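Local coordinates for protein putative prolyl-tRNA synthetase (Leishmania major, PDB 5XIL) that probably joins L-proline to tRNA(Pro) at the expense of ATP, this chain holding its catalytic core, anticodon-binding domain and C-terminal zinc-binding part, at residues 216-224 and 427-435; 436-447 and 491-499. All blocks are in the same frame, centred on the assembly; numbering follows the deposited sequence. Where two conformers were deposited one is given.

In the fold
Strand 432-437 ties the two contacts together: interaction 1 uses its beginning and interaction 2 its end. Their centres lie about 19 Å apart on the same side of the chain's centre, and they touch where Ala435 CB meets Ile494 CG1 at 3.9 Å. Along the chain they follow in series. Interaction 1 joins a hairpin of the class II synthetase core, strands 210-218 and 223-234, to the distant C-terminal region, whereas interaction 2 stays within that region and closes it around zinc. The same strand runs between 414-416 and 504-509, so one strand leads from the neighbourhood of a magnesium site at the border with the catalytic core to a zinc site just beyond its end.

Interaction 1 of 2, residues 216-224 and 427-435; sequences TFIEAVGRG and LNRKCLILA. With MG (magnesium ion), chain F.
Lys430 lies against the turn that joins strands 210-218 and 223-234, which ends in a G1 beta bulge, Gly222 and Arg223 both facing Ile218, and its aliphatic chain runs along the turn. CB packs on Gly222 CA at 3.7 Å, CG passes Val221 O, and CD reaches Ala220 O at 3.7 Å; CE is still near that oxygen before a bend at chi4 (65°) takes NZ away. The other half centres on the Phe217 ring. With its CG anti to the backbone N (chi1 170°), Phe217 offers CD1 to its apolar partner Leu432 CG at 3.6 Å, while the polar Lys430 O sits at the ring's edge, 3.5 Å from CZ. Leu432 CD2 continues onto the backbone of Gly224.

Polar links are made by water and metal. Gly222 O has two waters at 2.8 Å, one equally far from Cys431 O and the other from Leu427 O, and each can bridge. Glu219 OE2 binds magnesium at 2.2 Å, with four waters and His413 completing six ligands; one of these waters donates to Arg429 O over 2.6 Å. With no direct hydrogen bond between the segments, catalytic core and C-terminal region are joined by packing, possible water bridges and a largely hydrated magnesium ion.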
loop_
_atom_site.group_PDB
_atom_site.type_symbol
_atom_site.label_atom_id
_atom_site.label_comp_id
_atom_site.label_asym_id
_atom_site.label_seq_id
_atom_site.Cartn_x
_atom_site.Cartn_y
_atom_site.Cartn_z
ATOM N N THR A 216 23.912 5.600 7.017
ATOM C CA THR A 216 24.312 5.730 5.624
ATOM C C THR A 216 25.327 6.871 5.497
ATOM O O THR A 216 25.484 7.706 6.440
ATOM C CB THR A 216 23.099 5.986 4.719
ATOM O OG1 THR A 216 22.582 7.272 4.986
ATOM C CG2 THR A 216 21.982 4.957 4.973
ATOM N N PHE A 217 26.003 6.957 4.344
ATOM C CA PHE A 217 27.071 7.917 4.149
ATOM C C PHE A 217 26.836 8.706 2.892
ATOM O O PHE A 217 26.591 8.099 1.795
ATOM C CB PHE A 217 28.411 7.202 4.110
ATOM C CG PHE A 217 29.547 8.081 3.676
ATOM C CD1 PHE A 217 29.951 9.119 4.465
ATOM C CD2 PHE A 217 30.200 7.898 2.451
ATOM C CE1 PHE A 217 31.005 9.930 4.092
ATOM C CE2 PHE A 217 31.267 8.686 2.092
ATOM C CZ PHE A 217 31.652 9.718 2.932
ATOM N N ILE A 218 26.895 10.013 3.044
ATOM C CA ILE A 218 26.742 10.974 1.930
ATOM C C ILE A 218 28.085 11.531 1.542
ATOM O O ILE A 218 28.608 12.558 2.096
ATOM C CB ILE A 218 25.739 12.069 2.263
ATOM C CG1 ILE A 218 24.485 11.553 2.902
ATOM C CG2 ILE A 218 25.385 12.934 1.033
ATOM C CD1 ILE A 218 23.678 10.600 2.108
ATOM N N GLU A 219 28.669 10.898 0.526
ATOM C CA GLU A 219 30.035 11.161 0.142
ATOM C C GLU A 219 30.289 12.587 -0.286
ATOM O O GLU A 219 31.363 13.111 -0.038
ATOM C CB GLU A 219 30.448 10.204 -1.005
ATOM C CG GLU A 219 31.988 10.081 -1.126
ATOM C CD GLU A 219 32.590 10.913 -2.228
ATOM O OE1 GLU A 219 31.899 10.989 -3.273
ATOM O OE2 GLU A 219 33.781 11.388 -2.075
ATOM N N ALA A 220 29.342 13.191 -0.992
ATOM C CA ALA A 220 29.611 14.491 -1.627
ATOM C C ALA A 220 29.903 15.529 -0.597
ATOM O O ALA A 220 30.619 16.467 -0.857
ATOM C CB ALA A 220 28.441 14.938 -2.454
ATOM N N VAL A 221 29.312 15.385 0.581
ATOM C CA VAL A 221 29.478 16.362 1.670
ATOM C C VAL A 221 30.174 15.776 2.912
ATOM O O VAL A 221 30.434 16.506 3.833
ATOM C CB VAL A 221 28.181 17.076 2.075
ATOM C CG1 VAL A 221 27.704 18.054 0.990
ATOM C CG2 VAL A 221 27.027 16.151 2.511
ATOM N N GLY A 222 30.495 14.498 2.892
ATOM C CA GLY A 222 31.184 13.838 3.939
ATOM C C GLY A 222 30.378 13.767 5.215
ATOM O O GLY A 222 30.934 13.942 6.307
ATOM N N ARG A 223 29.105 13.474 5.093
ATOM C CA ARG A 223 28.212 13.430 6.274
ATOM C C ARG A 223 27.491 12.147 6.395
ATOM O O ARG A 223 27.165 11.455 5.396
ATOM C CB ARG A 223 27.230 14.566 6.258
ATOM C CG ARG A 223 27.834 15.960 6.221
ATOM C CD ARG A 223 26.817 17.082 6.327
ATOM N NE ARG A 223 27.596 18.289 6.562
ATOM C CZ ARG A 223 27.806 18.869 7.757
ATOM N NH1 ARG A 223 27.144 18.474 8.864
ATOM N NH2 ARG A 223 28.645 19.896 7.813
ATOM N N GLY A 224 27.264 11.747 7.640
ATOM C CA GLY A 224 26.417 10.575 7.960
ATOM C C GLY A 224 24.935 10.986 7.890
ATOM O O GLY A 224 24.581 12.160 8.033
ATOM N N LEU A 427 37.720 14.557 9.283
ATOM C CA LEU A 427 36.461 15.115 8.968
ATOM C C LEU A 427 36.570 16.044 7.753
ATOM O O LEU A 427 35.701 15.990 6.896
ATOM C CB LEU A 427 35.895 15.946 10.128
ATOM C CG LEU A 427 35.650 15.166 11.404
ATOM C CD1 LEU A 427 35.173 16.254 12.378
ATOM C CD2 LEU A 427 34.627 14.027 11.223
ATOM N N ASN A 428 37.577 16.903 7.737
ATOM C CA ASN A 428 37.719 17.832 6.683
ATOM C C ASN A 428 38.050 17.201 5.345
ATOM O O ASN A 428 37.888 17.849 4.322
ATOM C CB ASN A 428 38.733 18.892 7.006
ATOM C CG ASN A 428 38.240 19.852 8.066
ATOM O OD1 ASN A 428 37.047 20.027 8.258
ATOM N ND2 ASN A 428 39.184 20.533 8.708
ATOM N N ARG A 429 38.323 15.902 5.357
ATOM C CA ARG A 429 38.564 15.163 4.128
ATOM C C ARG A 429 37.245 14.512 3.683
ATOM O O ARG A 429 37.236 13.653 2.801
ATOM C CB ARG A 429 39.638 14.096 4.342
ATOM C CG ARG A 429 41.047 14.558 4.003
ATOM C CD ARG A 429 42.007 13.384 3.918
ATOM N NE ARG A 429 42.377 12.882 5.238
ATOM C CZ ARG A 429 43.216 13.501 6.064
ATOM N NH1 ARG A 429 43.776 14.648 5.707
ATOM N NH2 ARG A 429 43.495 12.972 7.247
ATOM N N LYS A 430 36.136 14.928 4.300
ATOM C CA LYS A 430 34.849 14.408 3.992
ATOM C C LYS A 430 34.740 12.887 4.232
ATOM O O LYS A 430 34.133 12.145 3.412
ATOM C CB LYS A 430 34.451 14.766 2.574
ATOM C CG LYS A 430 34.332 16.284 2.411
ATOM C CD LYS A 430 33.843 16.596 0.993
ATOM C CE LYS A 430 33.976 18.077 0.685
ATOM N NZ LYS A 430 35.450 18.446 0.688
ATOM N N CYS A 431 35.325 12.466 5.343
ATOM C CA CYS A 431 35.280 11.068 5.801
ATOM C C CYS A 431 34.497 10.922 7.107
ATOM O O CYS A 431 34.405 11.897 7.874
ATOM C CB CYS A 431 36.681 10.591 6.015
ATOM S SG CYS A 431 37.631 10.420 4.480
ATOM N N LEU A 432 34.023 9.716 7.373
ATOM C CA LEU A 432 33.545 9.289 8.685
ATOM C C LEU A 432 34.709 8.696 9.369
ATOM O O LEU A 432 35.747 8.335 8.736
ATOM C CB LEU A 432 32.421 8.284 8.607
ATOM C CG LEU A 432 31.219 8.629 7.758
ATOM C CD1 LEU A 432 30.130 7.584 7.873
ATOM C CD2 LEU A 432 30.721 10.003 8.090
ATOM N N ILE A 433 34.563 8.531 10.689
ATOM C CA ILE A 433 35.687 8.090 11.500
ATOM C C ILE A 433 35.281 6.970 12.400
ATOM O O ILE A 433 34.254 7.056 13.085
ATOM C CB ILE A 433 36.189 9.267 12.386
ATOM C CG1 ILE A 433 36.831 10.358 11.510
ATOM C CG2 ILE A 433 37.210 8.754 13.413
ATOM C CD1 ILE A 433 37.095 11.687 12.241
ATOM N N LEU A 434 36.050 5.913 12.402
ATOM C CA LEU A 434 35.947 4.884 13.442
ATOM C C LEU A 434 37.066 5.091 14.416
ATOM O O LEU A 434 38.234 5.122 14.030
ATOM C CB LEU A 434 36.103 3.496 12.802
ATOM C CG LEU A 434 34.899 2.813 12.291
ATOM C CD1 LEU A 434 35.383 1.533 11.608
ATOM C CD2 LEU A 434 33.929 2.484 13.437
ATOM N N ALA A 435 36.724 5.317 15.672
ATOM C CA ALA A 435 37.705 5.661 16.679
ATOM C C ALA A 435 37.433 4.859 17.967
ATOM O O ALA A 435 36.277 4.449 18.222
ATOM C CB ALA A 435 37.609 7.156 16.990
HETATM MG MG MG F . 35.487 11.704 -0.692
HETATM O O HOH W 1 32.100 13.304 8.765
HETATM O O HOH W 2 32.956 15.913 6.692
HETATM O O HOH W 3 37.184 12.165 0.627
HETATM O O HOH W 4 33.826 12.161 0.707
HETATM O O HOH W 5 36.982 11.253 -1.970
HETATM O O HOH W 6 35.240 13.491 -1.284
#

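Interaction 2 of 2, residues 436-447 and 491-499; sequences PWCGAMECENQV and HECICKGCT. With ZN (zinc ion), chain B; ACT (acetate ion), chain C.
The indole of Trp437 borders the zinc site of the prolyl-tRNA synthetase C-terminal domain, receiving the sulfur of Cys493 at its edge, CD1 lying 3.9 Å from SG, with Cys443 CB also at the edge in the ring plane. Over the centre of one face sits Gly439 CA, with Ala440 N displaced toward the rim; Trp437 NE1 donates to Ala440 O at 3.1 Å, from above the carbonyl plane. Apart from the metal, the imidazole of His491 meets Pro436 CG obliquely. Cys438 and Cys443, before and within the start of helix 441-455, and Cys493 from the facing loop bind the zinc through SG, and an oxygen of an acetate ion, itself probably from the crystallisation liquor, is the fourth ligand. Cys493 SG, anti to its own N (chi1 176°), also accepts from Cys438 N at 3.5 Å.

A disulfide, Cys495 to Cys498, spans a type II turn. Val447 CG2 packs on Cys495 CB and Ile494 CG2, the Val447 and Ile494 side chains crossing at about a right angle. Gln446, which also bonds Asp450, stretches to that turn: its NE2 donates to Lys496 O at 2.8 Å, the oxygen in the amide plane and the donor on a carbonyl lone pair.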
loop_
_atom_site.group_PDB
_atom_site.type_symbol
_atom_site.label_atom_id
_atom_site.label_comp_id
_atom_site.label_asym_id
_atom_site.label_seq_id
_atom_site.Cartn_x
_atom_site.Cartn_y
_atom_site.Cartn_z
ATOM N N PRO A 436 38.487 4.652 18.787
ATOM C CA PRO A 436 38.369 3.915 20.056
ATOM C C PRO A 436 37.671 4.790 21.033
ATOM O O PRO A 436 37.937 6.000 21.079
ATOM C CB PRO A 436 39.812 3.716 20.521
ATOM C CG PRO A 436 40.651 3.950 19.295
ATOM C CD PRO A 436 39.899 4.917 18.428
ATOM N N TRP A 437 36.771 4.212 21.822
ATOM C CA TRP A 437 35.965 5.000 22.793
ATOM C C TRP A 437 35.836 4.183 24.091
ATOM O O TRP A 437 35.741 2.961 24.030
ATOM C CB TRP A 437 34.588 5.223 22.201
ATOM C CG TRP A 437 33.633 6.017 23.029
ATOM C CD1 TRP A 437 33.897 7.137 23.787
ATOM C CD2 TRP A 437 32.254 5.745 23.212
ATOM N NE1 TRP A 437 32.742 7.595 24.396
ATOM C CE2 TRP A 437 31.723 6.756 24.064
ATOM C CE3 TRP A 437 31.420 4.739 22.782
ATOM C CZ2 TRP A 437 30.395 6.803 24.418
ATOM C CZ3 TRP A 437 30.118 4.807 23.117
ATOM C CH2 TRP A 437 29.604 5.816 23.942
ATOM N N CYS A 438 35.937 4.822 25.269
ATOM C CA CYS A 438 35.816 4.039 26.527
ATOM C C CYS A 438 34.363 3.750 26.868
ATOM O O CYS A 438 34.060 2.877 27.698
ATOM C CB CYS A 438 36.482 4.788 27.719
ATOM S SG CYS A 438 35.699 6.348 28.099
ATOM N N GLY A 439 33.459 4.490 26.247
ATOM C CA GLY A 439 32.054 4.327 26.461
ATOM C C GLY A 439 31.431 5.385 27.324
ATOM O O GLY A 439 30.214 5.374 27.541
ATOM N N ALA A 440 32.226 6.322 27.844
ATOM C CA ALA A 440 31.663 7.386 28.696
ATOM C C ALA A 440 30.992 8.473 27.897
ATOM O O ALA A 440 31.571 8.964 26.926
ATOM C CB ALA A 440 32.776 7.999 29.549
ATOM N N MET A 441 29.785 8.880 28.293
ATOM C CA MET A 441 29.105 10.001 27.632
ATOM C C MET A 441 29.879 11.284 27.609
ATOM O O MET A 441 29.823 12.067 26.633
ATOM C CB MET A 441 27.741 10.268 28.283
ATOM C CG MET A 441 26.816 11.061 27.409
ATOM S SD MET A 441 25.229 11.289 28.213
ATOM C CE MET A 441 24.510 9.672 27.971
ATOM N N GLU A 442 30.591 11.564 28.697
ATOM C CA GLU A 442 31.404 12.759 28.792
ATOM C C GLU A 442 32.414 12.885 27.612
ATOM O O GLU A 442 32.675 13.962 27.083
ATOM C CB GLU A 442 32.180 12.705 30.127
ATOM C CG GLU A 442 31.274 12.483 31.331
ATOM C CD GLU A 442 31.239 11.030 31.802
ATOM O OE1 GLU A 442 31.980 10.716 32.768
ATOM O OE2 GLU A 442 30.462 10.219 31.260
ATOM N N CYS A 443 32.989 11.745 27.245
ATOM C CA CYS A 443 34.003 11.681 26.195
ATOM C C CYS A 443 33.382 11.947 24.834
ATOM O O CYS A 443 33.932 12.709 24.038
ATOM C CB CYS A 443 34.721 10.356 26.201
ATOM S SG CYS A 443 35.708 10.017 27.745
ATOM N N GLU A 444 32.226 11.347 24.596
ATOM C CA GLU A 444 31.417 11.663 23.383
ATOM C C GLU A 444 31.099 13.130 23.276
ATOM O O GLU A 444 31.193 13.748 22.185
ATOM C CB GLU A 444 30.135 10.821 23.413
ATOM C CG GLU A 444 29.163 11.044 22.315
ATOM C CD GLU A 444 28.033 10.004 22.369
ATOM O OE1 GLU A 444 27.972 9.174 23.351
ATOM O OE2 GLU A 444 27.221 10.002 21.407
ATOM N N ASN A 445 30.717 13.725 24.391
ATOM C CA ASN A 445 30.418 15.148 24.411
ATOM C C ASN A 445 31.665 16.025 24.091
ATOM O O ASN A 445 31.584 17.032 23.397
ATOM C CB ASN A 445 29.893 15.489 25.821
ATOM C CG ASN A 445 28.408 15.216 25.974
ATOM O OD1 ASN A 445 27.657 15.268 25.023
ATOM N ND2 ASN A 445 27.973 14.953 27.183
ATOM N N GLN A 446 32.799 15.647 24.681
ATOM C CA GLN A 446 34.036 16.353 24.464
ATOM C C GLN A 446 34.471 16.268 22.970
ATOM O O GLN A 446 34.855 17.257 22.363
ATOM C CB GLN A 446 35.132 15.760 25.320
ATOM C CG GLN A 446 36.310 16.739 25.429
ATOM C CD GLN A 446 37.549 16.117 25.978
ATOM O OE1 GLN A 446 37.508 15.400 26.994
ATOM N NE2 GLN A 446 38.681 16.380 25.326
ATOM N N VAL A 447 34.340 15.079 22.389
ATOM C CA VAL A 447 34.638 14.947 20.942
ATOM C C VAL A 447 33.831 15.950 20.114
ATOM O O VAL A 447 34.386 16.634 19.247
ATOM C CB VAL A 447 34.437 13.513 20.487
ATOM C CG1 VAL A 447 34.473 13.441 18.943
ATOM C CG2 VAL A 447 35.479 12.614 21.121
ATOM N N HIS A 491 44.075 0.708 22.685
ATOM C CA HIS A 491 44.155 2.106 22.428
ATOM C C HIS A 491 43.558 2.855 23.565
ATOM O O HIS A 491 42.669 2.359 24.215
ATOM C CB HIS A 491 43.313 2.444 21.161
ATOM C CG HIS A 491 43.927 1.934 19.918
ATOM N ND1 HIS A 491 45.023 2.533 19.354
ATOM C CD2 HIS A 491 43.660 0.841 19.169
ATOM C CE1 HIS A 491 45.408 1.832 18.301
ATOM N NE2 HIS A 491 44.580 0.818 18.146
ATOM N N GLU A 492 43.943 4.104 23.704
ATOM C CA GLU A 492 43.255 5.016 24.566
ATOM C C GLU A 492 41.990 5.534 23.947
ATOM O O GLU A 492 41.881 5.636 22.722
ATOM C CB GLU A 492 44.122 6.222 24.893
ATOM C CG GLU A 492 45.399 5.809 25.592
ATOM C CD GLU A 492 46.389 5.101 24.624
ATOM O OE1 GLU A 492 46.492 5.475 23.404
ATOM O OE2 GLU A 492 47.033 4.124 25.063
ATOM N N CYS A 493 41.018 5.875 24.786
ATOM C CA CYS A 493 39.852 6.606 24.268
ATOM C C CYS A 493 40.266 7.838 23.426
ATOM O O CYS A 493 41.227 8.519 23.728
ATOM C CB CYS A 493 38.958 6.937 25.446
ATOM S SG CYS A 493 37.533 7.905 25.084
ATOM N N ILE A 494 39.521 8.135 22.343
ATOM C CA ILE A 494 39.974 9.121 21.341
ATOM C C ILE A 494 40.036 10.562 21.779
ATOM O O ILE A 494 40.793 11.349 21.168
ATOM C CB ILE A 494 39.106 9.018 20.030
ATOM C CG1 ILE A 494 39.715 9.814 18.831
ATOM C CG2 ILE A 494 37.680 9.492 20.360
ATOM C CD1 ILE A 494 41.166 9.447 18.530
ATOM N N CYS A 495 39.237 10.968 22.770
ATOM C CA CYS A 495 39.113 12.365 23.079
ATOM C C CYS A 495 40.443 12.956 23.541
ATOM O O CYS A 495 41.320 12.274 24.058
ATOM C CB CYS A 495 37.985 12.755 24.064
ATOM S SG CYS A 495 37.814 11.706 25.483
ATOM N N LYS A 496 40.546 14.237 23.263
ATOM C CA LYS A 496 41.777 14.994 23.454
ATOM C C LYS A 496 42.110 15.024 24.929
ATOM O O LYS A 496 41.297 15.480 25.732
ATOM C CB LYS A 496 41.585 16.376 22.954
ATOM C CG LYS A 496 42.883 17.154 22.902
ATOM C CD LYS A 496 42.631 18.565 22.451
ATOM C CE LYS A 496 42.042 19.421 23.544
ATOM N NZ LYS A 496 41.511 20.691 22.973
ATOM N N GLY A 497 43.293 14.543 25.252
ATOM C CA GLY A 497 43.726 14.400 26.625
ATOM C C GLY A 497 43.272 13.123 27.314
ATOM O O GLY A 497 43.717 12.865 28.419
ATOM N N CYS A 498 42.396 12.312 26.693
ATOM C CA CYS A 498 41.797 11.156 27.381
ATOM C C CYS A 498 42.801 10.092 27.510
ATOM O O CYS A 498 43.774 10.092 26.775
ATOM C CB CYS A 498 40.497 10.661 26.697
ATOM S SG CYS A 498 39.378 12.046 26.777
ATOM N N THR A 499 42.586 9.218 28.494
ATOM C CA THR A 499 43.569 8.267 28.972
ATOM C C THR A 499 43.060 6.875 29.205
ATOM O O THR A 499 43.850 5.946 29.237
ATOM C CB THR A 499 44.148 8.766 30.333
ATOM O OG1 THR A 499 44.945 9.921 30.073
ATOM C CG2 THR A 499 45.021 7.742 30.989
HETATM ZN ZN ZN B . 36.866 8.196 27.344
HETATM C C ACT C . 38.970 9.029 29.387
HETATM O O ACT C . 38.712 8.346 28.368
HETATM O OXT ACT C . 40.199 9.256 29.745
HETATM C CH3 ACT C . 37.776 9.558 30.147
#